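Local coordinates for NOL1/NOP2/sun family protein (Enterococcus faecium, PDB 3M4X) that probably methylates ribosomal RNA, joining a Rossmann-type methyltransferase domain of the RsmB/RsmF family to a C-terminal PUA-like RNA-binding domain, at residues Gly34-Lys38 and Asp290-Gly294; Cys209-Gln214 and Glu240-Ile245; Ile246-Glu251 and Gly274-Leu279; Val320-Gln326 and Leu345-Asp350; Tyr339-Arg344 and Glu354-Leu358. All coordinates share one frame; numbering follows the deposited sequence.

Interaction 1: residues Gly34-Lys38 and Asp290-Gly294; sequences GSVKK and DQGEG
In E293, CG lies beside the backbone N (chi1 -68°) and a bend at chi2 (-55°) brings the carboxylate against the backbone of V36 and K37. The contact joins the loop after helix 24-33, in the RsmF-type N-terminal domain, to the loop leading into strand 295-302 of the Rossmann-type methyltransferase domain. Neither segment has regular secondary structure here, and one backbone-to-side-chain hydrogen bond pins them: K37 N donates to E293 OE1 at 3.0 Å. The N-H approaches from above the carboxylate plane, 38° out of it. The same oxygen also touches the V36 backbone, with V36 CA 3.1 Å from E293 OE1. V36 lays its isopropyl group across the acid at about a right angle, V36 CG2 being 3.9 Å from E293 OE2. The carboxylate is buried and has a second grip, since R192 makes a salt bridge to OE1; the arginine probably helps keep the group charged and fixes its rotation. The aliphatic chain of K37 passes G292 and Q291, its end turned back to S35. Its ammonium group stays 6.0 Å from E293 OE1, measured from K37 NZ, so this lysine contributes backbone and aliphatic chain rather than a direct ion pair. K37 NZ makes a weak hydrogen bond to S35 OG at 3.4 Å. The Q291 side chain crosses that chain at about a right angle and brings Q291 OE1 to 3.6 Å from K37 CE, while nearer the backbone K37 CG rests 3.5 Å from G292 CA.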
# COMPACT_ATOMS: atom_id res chain seq x y z
N GLY A 34 -20.83 16.89 -9.15
CA GLY A 34 -19.67 17.14 -8.32
C GLY A 34 -18.36 16.76 -8.98
O GLY A 34 -18.35 16.09 -10.01
N SER A 35 -17.26 17.18 -8.37
CA SER A 35 -15.94 16.88 -8.90
C SER A 35 -15.28 15.71 -8.19
O SER A 35 -15.28 15.66 -6.97
CB SER A 35 -15.04 18.08 -8.67
OG SER A 35 -15.30 18.64 -7.40
N VAL A 36 -14.69 14.81 -8.96
CA VAL A 36 -13.85 13.76 -8.37
C VAL A 36 -12.63 14.37 -7.67
O VAL A 36 -11.88 15.13 -8.27
CB VAL A 36 -13.34 12.77 -9.44
CG1 VAL A 36 -12.20 11.92 -8.89
CG2 VAL A 36 -14.48 11.91 -9.94
N LYS A 37 -12.47 14.02 -6.40
CA LYS A 37 -11.38 14.54 -5.58
C LYS A 37 -10.08 13.80 -5.87
O LYS A 37 -10.07 12.58 -6.07
CB LYS A 37 -11.72 14.40 -4.09
CG LYS A 37 -13.13 14.82 -3.71
CD LYS A 37 -13.40 16.28 -4.05
CE LYS A 37 -14.72 16.73 -3.44
NZ LYS A 37 -15.23 17.98 -4.04
N LYS A 38 -8.97 14.52 -5.87
CA LYS A 38 -7.68 13.92 -6.17
C LYS A 38 -6.67 14.24 -5.07
O LYS A 38 -6.66 15.36 -4.53
CB LYS A 38 -7.19 14.38 -7.54
CG LYS A 38 -8.20 14.08 -8.66
CD LYS A 38 -7.91 14.85 -9.96
CE LYS A 38 -8.53 16.25 -9.95
NZ LYS A 38 -8.19 17.06 -11.18
N ASP A 290 -19.27 15.05 2.98
CA ASP A 290 -17.89 14.98 3.43
C ASP A 290 -16.96 15.20 2.26
O ASP A 290 -17.41 15.41 1.14
CB ASP A 290 -17.60 13.61 4.04
CG ASP A 290 -18.57 13.24 5.13
OD1 ASP A 290 -18.69 14.01 6.09
OD2 ASP A 290 -19.20 12.17 5.01
N GLN A 291 -15.66 15.14 2.52
CA GLN A 291 -14.68 15.23 1.45
C GLN A 291 -14.45 13.85 0.84
O GLN A 291 -14.49 12.85 1.53
CB GLN A 291 -13.38 15.82 1.99
CG GLN A 291 -13.49 17.29 2.25
CD GLN A 291 -14.16 18.00 1.09
OE1 GLN A 291 -13.86 17.72 -0.08
NE2 GLN A 291 -15.10 18.90 1.39
N GLY A 292 -14.24 13.81 -0.47
CA GLY A 292 -13.93 12.56 -1.13
C GLY A 292 -15.10 11.83 -1.77
O GLY A 292 -16.25 12.28 -1.71
N GLU A 293 -14.79 10.68 -2.35
CA GLU A 293 -15.70 9.99 -3.24
C GLU A 293 -16.78 9.15 -2.56
O GLU A 293 -17.92 9.08 -3.04
CB GLU A 293 -14.89 9.14 -4.22
CG GLU A 293 -14.09 10.00 -5.19
CD GLU A 293 -14.99 10.99 -5.93
OE1 GLU A 293 -14.78 12.22 -5.79
OE2 GLU A 293 -15.91 10.53 -6.62
N GLY A 294 -16.44 8.53 -1.45
CA GLY A 294 -17.38 7.64 -0.79
C GLY A 294 -16.69 6.38 -0.30
O GLY A 294 -16.07 5.64 -1.07

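Interaction 2: residues Cys209-Gln214 and Glu240-Ile245; sequences CQKRQQ and EENEEI
E240 opens the contact with its backbone: its carbonyl takes the amide of Q210 across the gap between helix 205-222 and the turn that leads into helix 243-252. Both helices belong to the Rossmann-type methyltransferase domain, where strand 228-234 runs between them in the chain. Q210 NE2 donates to E240 O at 2.9 Å, in the carbonyl plane and on a lone pair, though the N-H...O angle is only 136°. An extended side chain, with CG anti to the backbone N (chi1 -176°), carries the Q210 amide that far. E241 follows, its carboxylate over the start of the facing segment with C209 CB 3.2 Å from E241 OE2; S186 gives the acid a hydrogen bond at OE1. E241 also crosses Q213 at about a right angle, the two flat end groups nearly coplanar. Further on, in the first turn of helix 243-252, E244 OE1 takes a weak hydrogen bond from Q210 NE2 at 3.1 Å, so one amide nitrogen serves both a carbonyl and a carboxylate. I245 ends the walk as the greasy part of the joint, its methyl pushed in against the helix: I245 CD1 lies 3.9 Å from Q213 CB, 3.8 Å from Q210 CG and 3.7 Å from Q214 CG.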
# COMPACT_ATOMS: atom_id res chain seq x y z
N CYS A 209 -22.27 -9.07 -3.73
CA CYS A 209 -21.02 -8.64 -3.13
C CYS A 209 -20.99 -8.97 -1.65
O CYS A 209 -19.95 -9.34 -1.11
CB CYS A 209 -20.80 -7.15 -3.35
SG CYS A 209 -20.30 -6.73 -5.04
N GLN A 210 -22.14 -8.83 -1.00
CA GLN A 210 -22.28 -9.20 0.41
C GLN A 210 -21.80 -10.62 0.68
O GLN A 210 -21.02 -10.85 1.60
CB GLN A 210 -23.73 -9.05 0.87
CG GLN A 210 -23.92 -9.33 2.35
CD GLN A 210 -25.38 -9.39 2.74
OE1 GLN A 210 -26.11 -10.29 2.32
NE2 GLN A 210 -25.83 -8.43 3.56
N LYS A 211 -22.26 -11.58 -0.12
CA LYS A 211 -21.86 -12.98 0.06
C LYS A 211 -20.35 -13.17 -0.13
O LYS A 211 -19.72 -13.96 0.57
CB LYS A 211 -22.63 -13.91 -0.89
CG LYS A 211 -24.13 -13.78 -0.79
CD LYS A 211 -24.85 -14.69 -1.80
CE LYS A 211 -26.24 -15.06 -1.31
NZ LYS A 211 -26.95 -15.97 -2.26
N ARG A 212 -19.78 -12.47 -1.10
CA ARG A 212 -18.35 -12.60 -1.34
C ARG A 212 -17.58 -11.98 -0.18
O ARG A 212 -16.54 -12.49 0.25
CB ARG A 212 -17.95 -11.97 -2.67
CG ARG A 212 -16.81 -12.70 -3.38
CD ARG A 212 -16.48 -12.07 -4.74
NE ARG A 212 -15.50 -12.86 -5.49
CZ ARG A 212 -14.48 -12.35 -6.17
NH1 ARG A 212 -14.28 -11.04 -6.20
NH2 ARG A 212 -13.64 -13.16 -6.82
N GLN A 213 -18.11 -10.88 0.35
CA GLN A 213 -17.48 -10.22 1.48
C GLN A 213 -17.39 -11.18 2.66
O GLN A 213 -16.36 -11.26 3.34
CB GLN A 213 -18.23 -8.93 1.84
CG GLN A 213 -17.77 -7.74 1.01
CD GLN A 213 -18.91 -6.87 0.51
OE1 GLN A 213 -18.79 -6.22 -0.53
NE2 GLN A 213 -20.01 -6.87 1.23
N GLN A 214 -18.46 -11.92 2.88
CA GLN A 214 -18.53 -12.87 3.98
C GLN A 214 -17.51 -13.97 3.82
O GLN A 214 -16.89 -14.40 4.79
CB GLN A 214 -19.94 -13.45 4.08
CG GLN A 214 -20.97 -12.44 4.56
CD GLN A 214 -22.40 -12.98 4.51
OE1 GLN A 214 -23.29 -12.47 5.19
NE2 GLN A 214 -22.62 -14.02 3.72
N GLU A 240 -26.12 -3.35 2.53
CA GLU A 240 -25.88 -4.79 2.41
C GLU A 240 -24.39 -5.13 2.52
O GLU A 240 -24.04 -6.20 2.99
CB GLU A 240 -26.47 -5.35 1.12
CG GLU A 240 -28.01 -5.30 1.04
CD GLU A 240 -28.54 -3.92 0.64
OE1 GLU A 240 -27.72 -3.00 0.40
OE2 GLU A 240 -29.77 -3.75 0.56
N GLU A 241 -23.53 -4.20 2.13
CA GLU A 241 -22.08 -4.42 2.14
C GLU A 241 -21.34 -3.75 3.29
O GLU A 241 -20.16 -3.98 3.49
CB GLU A 241 -21.47 -3.98 0.81
CG GLU A 241 -22.02 -4.75 -0.36
CD GLU A 241 -21.71 -4.09 -1.66
OE1 GLU A 241 -22.60 -3.40 -2.20
OE2 GLU A 241 -20.57 -4.25 -2.14
N ASN A 242 -22.05 -2.92 4.04
CA ASN A 242 -21.46 -2.15 5.11
C ASN A 242 -22.02 -2.55 6.48
O ASN A 242 -21.50 -3.47 7.12
CB ASN A 242 -21.67 -0.65 4.86
CG ASN A 242 -21.04 -0.18 3.54
OD1 ASN A 242 -21.39 0.88 3.02
ND2 ASN A 242 -20.13 -0.98 2.99
N GLU A 243 -23.06 -1.86 6.94
CA GLU A 243 -23.63 -2.16 8.26
C GLU A 243 -24.08 -3.62 8.41
O GLU A 243 -24.04 -4.16 9.51
CB GLU A 243 -24.81 -1.24 8.61
CG GLU A 243 -24.46 0.21 8.86
CD GLU A 243 -24.43 1.05 7.59
OE1 GLU A 243 -24.54 0.46 6.49
OE2 GLU A 243 -24.27 2.29 7.68
N GLU A 244 -24.55 -4.23 7.33
CA GLU A 244 -25.05 -5.60 7.44
C GLU A 244 -23.89 -6.59 7.56
O GLU A 244 -24.00 -7.56 8.29
CB GLU A 244 -26.01 -5.96 6.30
CG GLU A 244 -27.35 -5.24 6.39
CD GLU A 244 -28.35 -5.68 5.30
OE1 GLU A 244 -28.23 -6.81 4.79
OE2 GLU A 244 -29.26 -4.88 4.96
N ILE A 245 -22.79 -6.30 6.86
CA ILE A 245 -21.55 -7.06 7.02
C ILE A 245 -20.98 -6.98 8.45
O ILE A 245 -20.59 -7.99 9.03
CB ILE A 245 -20.48 -6.61 6.01
CG1 ILE A 245 -20.78 -7.19 4.63
CG2 ILE A 245 -19.09 -7.06 6.45
CD1 ILE A 245 -20.91 -8.71 4.62

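Interaction 3: residues Ile246-Glu251 and Gly274-Leu279; sequences ISWLVE and GSVAGL
The E251 carboxylate is the flat group that counts here, and S275 meets it on the syn side of OE2, 32° out of the plane. S275 OG donates a short hydrogen bond to E251 OE2, 2.7 Å long. V276 comes in on the same side of that plane, V276 CG1 sitting 3.7 Å from E251 OE2, so one side of the acid has a hydroxyl toward its edge and a methyl leaning over it. S275 can make this reach because its OG stands between the backbone N and the carbonyl carbon (chi1 61°). One turn back along helix 243-252, S247 handles the backbone of the same loop: S275 N donates to S247 OG at 2.9 Å, nearly straight at 164°. That hydroxyl also hydrogen-bonds the carbonyl of E243 in the preceding turn, which holds its rotation while it accepts from the loop. Two polar clamps a turn apart thus hold S275, one through its amide and one through its hydroxyl. Between and beside them the packing is apolar. V276 sets its two methyls against the helix, placing V276 CG2 3.8 Å from S247 CA and V276 CG1 3.9 Å from V250 CG1. Further along the loop the L279 and I246 side chains pass in opposite directions, L279 CD1 lying 3.9 Å from I246 CG2. I257 of strand 255-258 touches I246, V250 and L279, joining the loop side of the helix to the sheet. A helix laid on the central sheet is the Rossmann-type arrangement; here the loop before strand 283-285 also holds its flank.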
# COMPACT_ATOMS: atom_id res chain seq x y z
N ILE A 246 -20.93 -5.77 9.01
CA ILE A 246 -20.49 -5.60 10.39
C ILE A 246 -21.40 -6.31 11.42
O ILE A 246 -20.92 -6.85 12.41
CB ILE A 246 -20.34 -4.12 10.77
CG1 ILE A 246 -19.51 -3.38 9.72
CG2 ILE A 246 -19.68 -3.99 12.14
CD1 ILE A 246 -18.14 -3.97 9.52
N SER A 247 -22.71 -6.29 11.18
CA SER A 247 -23.65 -7.00 12.06
C SER A 247 -23.36 -8.48 11.99
O SER A 247 -23.24 -9.15 13.00
CB SER A 247 -25.10 -6.75 11.60
OG SER A 247 -25.38 -5.37 11.57
N TRP A 248 -23.28 -8.99 10.76
CA TRP A 248 -22.95 -10.37 10.52
C TRP A 248 -21.66 -10.78 11.24
O TRP A 248 -21.61 -11.84 11.87
CB TRP A 248 -22.83 -10.61 9.01
CG TRP A 248 -22.44 -12.01 8.66
CD1 TRP A 248 -23.26 -13.09 8.56
CD2 TRP A 248 -21.12 -12.48 8.35
NE1 TRP A 248 -22.54 -14.21 8.21
CE2 TRP A 248 -21.22 -13.86 8.08
CE3 TRP A 248 -19.85 -11.87 8.28
CZ2 TRP A 248 -20.12 -14.64 7.73
CZ3 TRP A 248 -18.76 -12.64 7.94
CH2 TRP A 248 -18.90 -14.01 7.68
N LEU A 249 -20.63 -9.94 11.16
CA LEU A 249 -19.38 -10.20 11.90
C LEU A 249 -19.63 -10.30 13.40
O LEU A 249 -19.17 -11.24 14.05
CB LEU A 249 -18.34 -9.10 11.63
CG LEU A 249 -17.55 -9.17 10.33
CD1 LEU A 249 -16.64 -7.94 10.15
CD2 LEU A 249 -16.74 -10.45 10.31
N VAL A 250 -20.35 -9.32 13.95
CA VAL A 250 -20.62 -9.27 15.39
C VAL A 250 -21.51 -10.43 15.86
O VAL A 250 -21.40 -10.89 16.99
CB VAL A 250 -21.27 -7.93 15.79
CG1 VAL A 250 -21.80 -7.97 17.22
CG2 VAL A 250 -20.29 -6.78 15.60
N GLU A 251 -22.39 -10.89 14.98
CA GLU A 251 -23.28 -11.99 15.35
C GLU A 251 -22.61 -13.35 15.30
O GLU A 251 -22.96 -14.25 16.06
CB GLU A 251 -24.53 -11.98 14.46
CG GLU A 251 -25.50 -10.87 14.85
CD GLU A 251 -26.48 -10.52 13.75
OE1 GLU A 251 -26.36 -11.06 12.63
OE2 GLU A 251 -27.37 -9.68 14.01
N GLY A 274 -28.33 -1.75 10.26
CA GLY A 274 -27.72 -2.98 10.74
C GLY A 274 -28.62 -3.72 11.72
O GLY A 274 -29.82 -3.43 11.80
N SER A 275 -28.05 -4.66 12.46
CA SER A 275 -28.82 -5.38 13.48
C SER A 275 -28.08 -5.58 14.79
O SER A 275 -28.47 -6.42 15.58
CB SER A 275 -29.32 -6.72 12.95
OG SER A 275 -28.27 -7.58 12.58
N VAL A 276 -27.02 -4.80 15.03
CA VAL A 276 -26.30 -4.90 16.30
C VAL A 276 -25.99 -3.51 16.82
O VAL A 276 -26.09 -2.55 16.08
CB VAL A 276 -24.99 -5.72 16.17
CG1 VAL A 276 -25.28 -7.09 15.60
CG2 VAL A 276 -23.96 -4.97 15.29
N ALA A 277 -25.60 -3.42 18.09
CA ALA A 277 -25.23 -2.15 18.69
C ALA A 277 -23.90 -1.66 18.14
O ALA A 277 -23.17 -2.42 17.49
CB ALA A 277 -25.14 -2.31 20.21
N GLY A 278 -23.58 -0.40 18.40
CA GLY A 278 -22.27 0.17 18.13
C GLY A 278 -21.96 0.63 16.72
O GLY A 278 -20.85 1.10 16.45
N LEU A 279 -22.91 0.47 15.82
CA LEU A 279 -22.71 0.80 14.41
C LEU A 279 -22.32 2.27 14.16
O LEU A 279 -21.69 2.60 13.16
CB LEU A 279 -23.97 0.43 13.62
CG LEU A 279 -23.96 -0.87 12.80
CD1 LEU A 279 -22.73 -1.73 13.03
CD2 LEU A 279 -25.24 -1.68 12.99

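Interaction 4: residues Val320-Gln326 and Leu345-Asp350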
# COMPACT_ATOMS: atom_id res chain seq x y z
N VAL A 320 19.27 -22.16 -0.52
CA VAL A 320 18.79 -20.83 -0.19
C VAL A 320 19.92 -19.99 0.39
O VAL A 320 19.99 -18.78 0.16
CB VAL A 320 17.61 -20.90 0.80
CG1 VAL A 320 17.61 -19.69 1.71
CG2 VAL A 320 16.30 -21.02 0.04
N GLN A 321 20.81 -20.65 1.13
CA GLN A 321 22.00 -19.99 1.66
C GLN A 321 22.89 -19.53 0.51
O GLN A 321 22.92 -20.14 -0.56
CB GLN A 321 22.78 -20.95 2.56
CG GLN A 321 23.21 -20.33 3.88
CD GLN A 321 22.16 -20.50 4.96
OE1 GLN A 321 21.80 -21.63 5.31
NE2 GLN A 321 21.68 -19.39 5.50
N MSE A 322 23.62 -18.44 0.74
CA MSE A 322 24.56 -17.96 -0.26
C MSE A 322 25.69 -18.96 -0.51
O MSE A 322 26.19 -19.60 0.41
CB MSE A 322 25.16 -16.62 0.17
CG MSE A 322 24.15 -15.66 0.73
SE MSE A 322 24.97 -13.94 1.12
CE MSE A 322 25.52 -13.48 -0.66
N THR A 323 26.07 -19.08 -1.77
CA THR A 323 27.29 -19.74 -2.19
C THR A 323 28.48 -19.16 -1.40
O THR A 323 28.39 -18.03 -0.90
CB THR A 323 27.49 -19.50 -3.70
OG1 THR A 323 27.11 -20.67 -4.43
CG2 THR A 323 28.92 -19.14 -4.04
N LYS A 324 29.56 -19.92 -1.28
CA LYS A 324 30.78 -19.44 -0.63
C LYS A 324 31.27 -18.16 -1.29
O LYS A 324 31.68 -17.20 -0.63
CB LYS A 324 31.91 -20.48 -0.74
CG LYS A 324 31.63 -21.84 -0.13
CD LYS A 324 32.79 -22.80 -0.40
CE LYS A 324 32.49 -24.20 0.11
NZ LYS A 324 33.48 -25.20 -0.37
N GLU A 325 31.25 -18.17 -2.62
CA GLU A 325 31.70 -17.04 -3.42
C GLU A 325 30.69 -15.89 -3.33
O GLU A 325 31.06 -14.72 -3.34
CB GLU A 325 31.87 -17.48 -4.86
CG GLU A 325 31.94 -16.35 -5.87
CD GLU A 325 32.33 -16.84 -7.25
OE1 GLU A 325 33.21 -17.73 -7.33
OE2 GLU A 325 31.78 -16.32 -8.24
N GLN A 326 29.41 -16.25 -3.22
CA GLN A 326 28.35 -15.26 -3.10
C GLN A 326 28.47 -14.55 -1.77
O GLN A 326 28.30 -13.33 -1.68
CB GLN A 326 26.98 -15.93 -3.23
CG GLN A 326 26.64 -16.31 -4.66
CD GLN A 326 25.38 -17.15 -4.77
OE1 GLN A 326 24.83 -17.62 -3.76
NE2 GLN A 326 24.92 -17.35 -6.00
N LEU A 345 19.42 -13.61 4.94
CA LEU A 345 19.80 -13.46 3.54
C LEU A 345 19.57 -14.75 2.76
O LEU A 345 20.17 -15.78 3.05
CB LEU A 345 21.26 -13.01 3.41
CG LEU A 345 21.62 -11.70 4.12
CD1 LEU A 345 23.12 -11.53 4.20
CD2 LEU A 345 20.98 -10.52 3.41
N LEU A 346 18.68 -14.68 1.77
CA LEU A 346 18.37 -15.84 0.94
C LEU A 346 18.59 -15.51 -0.53
O LEU A 346 18.49 -14.36 -0.94
CB LEU A 346 16.92 -16.28 1.16
CG LEU A 346 16.37 -16.30 2.59
CD1 LEU A 346 14.97 -16.89 2.59
CD2 LEU A 346 17.26 -17.07 3.54
N VAL A 347 18.88 -16.54 -1.32
CA VAL A 347 19.04 -16.37 -2.75
C VAL A 347 18.05 -17.25 -3.52
O VAL A 347 17.89 -18.43 -3.21
CB VAL A 347 20.48 -16.69 -3.20
CG1 VAL A 347 20.67 -16.33 -4.67
CG2 VAL A 347 21.49 -15.94 -2.34
N PHE A 348 17.36 -16.67 -4.50
CA PHE A 348 16.56 -17.42 -5.45
C PHE A 348 16.86 -16.84 -6.83
O PHE A 348 16.74 -15.63 -7.02
CB PHE A 348 15.05 -17.27 -5.17
CG PHE A 348 14.70 -17.24 -3.71
CD1 PHE A 348 14.13 -16.11 -3.14
CD2 PHE A 348 14.90 -18.35 -2.90
CE1 PHE A 348 13.79 -16.07 -1.79
CE2 PHE A 348 14.57 -18.32 -1.55
CZ PHE A 348 14.01 -17.18 -1.00
N ASN A 349 17.25 -17.68 -7.78
CA ASN A 349 17.56 -17.20 -9.13
C ASN A 349 18.66 -16.14 -9.14
O ASN A 349 18.66 -15.25 -10.00
CB ASN A 349 16.32 -16.62 -9.80
CG ASN A 349 15.46 -17.67 -10.46
OD1 ASN A 349 15.85 -18.84 -10.53
ND2 ASN A 349 14.30 -17.26 -10.96
N ASP A 350 19.60 -16.24 -8.20
CA ASP A 350 20.71 -15.30 -8.09
C ASP A 350 20.28 -13.94 -7.55
O ASP A 350 21.09 -13.01 -7.47
CB ASP A 350 21.43 -15.14 -9.43
CG ASP A 350 21.84 -16.46 -10.03
OD1 ASP A 350 21.27 -16.83 -11.08
OD2 ASP A 350 22.73 -17.13 -9.45
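L346 can be followed from CB outward against one methyl of V320, CG1. Its CB starts 3.5 Å from V320 CG1, its CG is 3.7 Å from V320 CG1, and of the two branches CD1 stays 3.9 Å from that methyl. The other branch, CD2, is modelled closer than carbon atoms normally sit, so its exact place is doubtful. The second V320 methyl goes to the next residue on the same side of the strand, F348: V320 CG2 meets the edge of the ring, near its plane, 3.6 Å from F348 CE2. Under these side chains a backbone bond fixes the register, V347 N donating to V320 O at 2.9 Å. The chain then steps round to the other side of the strand. Selenomethionine M322 crosses V347 at about a right angle, with M322 CG 4.1 Å from V347 CG2; with CG beside the backbone N (chi1 -44°) and the chain extended at chi2, M322 SE comes 4.3 Å from L345 CD1. T323 occupies the N-cap position of helix 324-336; its backbone N donates to Q326 OE1 from above the amide carbonyl plane, which ties the Q326 side chain back to the start of the helix. The 320-326 segment therefore straddles 344-348, an outermost strand of a four-stranded antiparallel sheet, and M322 packs onward against L352 of the adjacent strand 351-355, F377 of strand 372-378 beyond it, and W330 of helix 324-336.

Interaction 5: residues Tyr339-Arg344 and Glu354-Leu358; sequences YEATGR and EVPEL
The carboxylate of E354 collects three hydrogen bonds from the loop 339-343. Y339 OH donates to E354 OE1, modelled very short at 2.5 Å; it comes from the syn side, and the oxygen lies in the plane of the tyrosine ring, at its edge. The other oxygen takes two backbone amides from one face: T342 N reaches E354 OE2 at 2.7 Å from well above the carboxylate plane (61°), and G343 N reaches E354 OE2 at 3.0 Å on the anti side. A fully extended glutamate, with CG anti to the backbone N (chi1 175°), delivers the acid to these donors. Alongside, the loop runs into strand 344-348, whose first residue pairs with strand 351-355. R344 and V355 form an antiparallel hydrogen-bonded pair, R344 N to V355 O and V355 N to R344 O both measuring 2.9 Å, and the G343 CA hydrogen adds a CA-H...O contact with V355 O. Further out, R344 runs its aliphatic stem across E357, with R344 CD 3.1 Å from E357 OE2. The guanidinium plane stands almost perpendicular to that carboxylate, and R344 NE remains 4.2 Å from E357 OE2, beyond a salt bridge. The loop is thus stapled to strand 351-355 largely by one buried acid. With two amides and a phenol all donating to it, E354 is probably ionised, its negative charge stabilised by the three donors.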
# COMPACT_ATOMS: atom_id res chain seq x y z
N TYR A 339 26.50 -0.97 4.16
CA TYR A 339 25.18 -1.46 4.54
C TYR A 339 25.32 -2.81 5.25
O TYR A 339 26.07 -3.67 4.80
CB TYR A 339 24.28 -1.61 3.30
CG TYR A 339 22.93 -2.24 3.59
CD1 TYR A 339 21.82 -1.45 3.85
CD2 TYR A 339 22.78 -3.63 3.62
CE1 TYR A 339 20.59 -2.02 4.12
CE2 TYR A 339 21.56 -4.20 3.90
CZ TYR A 339 20.47 -3.40 4.15
OH TYR A 339 19.24 -3.96 4.42
N GLU A 340 24.60 -2.99 6.35
CA GLU A 340 24.59 -4.27 7.05
C GLU A 340 23.16 -4.81 7.18
O GLU A 340 22.26 -4.11 7.65
CB GLU A 340 25.24 -4.13 8.42
CG GLU A 340 25.40 -5.43 9.18
CD GLU A 340 26.47 -5.36 10.26
OE1 GLU A 340 26.84 -4.24 10.68
OE2 GLU A 340 26.96 -6.43 10.68
N ALA A 341 22.97 -6.06 6.77
CA ALA A 341 21.64 -6.68 6.73
C ALA A 341 21.08 -6.92 8.12
O ALA A 341 21.82 -7.21 9.06
CB ALA A 341 21.71 -7.98 5.96
N THR A 342 19.76 -6.81 8.25
CA THR A 342 19.08 -7.08 9.52
C THR A 342 18.29 -8.41 9.51
O THR A 342 18.29 -9.14 10.49
CB THR A 342 18.16 -5.91 9.94
OG1 THR A 342 18.84 -5.11 10.91
CG2 THR A 342 16.86 -6.42 10.55
N GLY A 343 17.63 -8.72 8.40
CA GLY A 343 16.90 -9.97 8.28
C GLY A 343 17.78 -11.09 7.74
O GLY A 343 18.99 -10.93 7.65
N ARG A 344 17.17 -12.20 7.35
CA ARG A 344 17.92 -13.35 6.84
C ARG A 344 18.24 -13.17 5.36
O ARG A 344 17.42 -12.66 4.60
CB ARG A 344 17.12 -14.64 7.02
CG ARG A 344 16.28 -14.68 8.28
CD ARG A 344 16.10 -16.10 8.77
NE ARG A 344 15.42 -16.96 7.80
CZ ARG A 344 15.62 -18.27 7.69
NH1 ARG A 344 16.50 -18.87 8.48
NH2 ARG A 344 14.96 -18.97 6.78
N GLU A 354 16.68 -9.92 1.51
CA GLU A 354 16.79 -9.83 2.95
C GLU A 354 15.38 -9.92 3.46
O GLU A 354 14.56 -9.05 3.18
CB GLU A 354 17.44 -8.51 3.37
CG GLU A 354 17.47 -8.30 4.88
CD GLU A 354 18.12 -6.99 5.25
OE1 GLU A 354 18.86 -6.44 4.41
OE2 GLU A 354 17.89 -6.50 6.37
N VAL A 355 15.10 -10.99 4.20
CA VAL A 355 13.74 -11.33 4.61
C VAL A 355 13.57 -11.10 6.11
O VAL A 355 14.43 -11.48 6.89
CB VAL A 355 13.43 -12.81 4.31
CG1 VAL A 355 11.95 -13.08 4.50
CG2 VAL A 355 13.84 -13.14 2.89
N PRO A 356 12.46 -10.48 6.51
CA PRO A 356 12.24 -10.20 7.92
C PRO A 356 12.23 -11.48 8.73
O PRO A 356 11.84 -12.54 8.24
CB PRO A 356 10.87 -9.54 7.94
CG PRO A 356 10.70 -8.98 6.58
CD PRO A 356 11.36 -9.97 5.68
N GLU A 357 12.67 -11.39 9.97
CA GLU A 357 12.78 -12.57 10.80
C GLU A 357 11.39 -13.09 11.12
O GLU A 357 11.22 -14.27 11.41
CB GLU A 357 13.56 -12.24 12.07
CG GLU A 357 14.28 -13.43 12.64
CD GLU A 357 15.34 -13.96 11.70
OE1 GLU A 357 15.98 -13.14 11.01
OE2 GLU A 357 15.52 -15.19 11.63
N LEU A 358 10.40 -12.20 11.05
CA LEU A 358 9.02 -12.52 11.38
C LEU A 358 8.35 -13.38 10.32
O LEU A 358 7.31 -13.98 10.56
CB LEU A 358 8.19 -11.23 11.52
CG LEU A 358 8.13 -10.52 12.86
CD1 LEU A 358 7.73 -11.50 13.95
CD2 LEU A 358 9.46 -9.88 13.16

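Overall arrangement
From the N terminus, interaction 1 opens at 34-38 and closes only at 290-294, a long loop that ties the N-terminal domain to the methyltransferase domain. Interactions 2 and 3 lie within that span, one after the other, as smaller loops with 25 and 22 residues between their segments. They share helix 243-252 and touch, Q214 meeting W248 and E243 meeting G274, so helix 205-222, helix 243-252 and the 274-279 loop form one block. After interaction 1 closes, interactions 4 and 5 cross: 320-326, 339-344, 345-350 and 354-358 alternate along the chain. Both work on neighbouring strands of one antiparallel sheet, about 49 Å (interaction 4) and about 41 Å (interaction 5) from interaction 1, centre to centre.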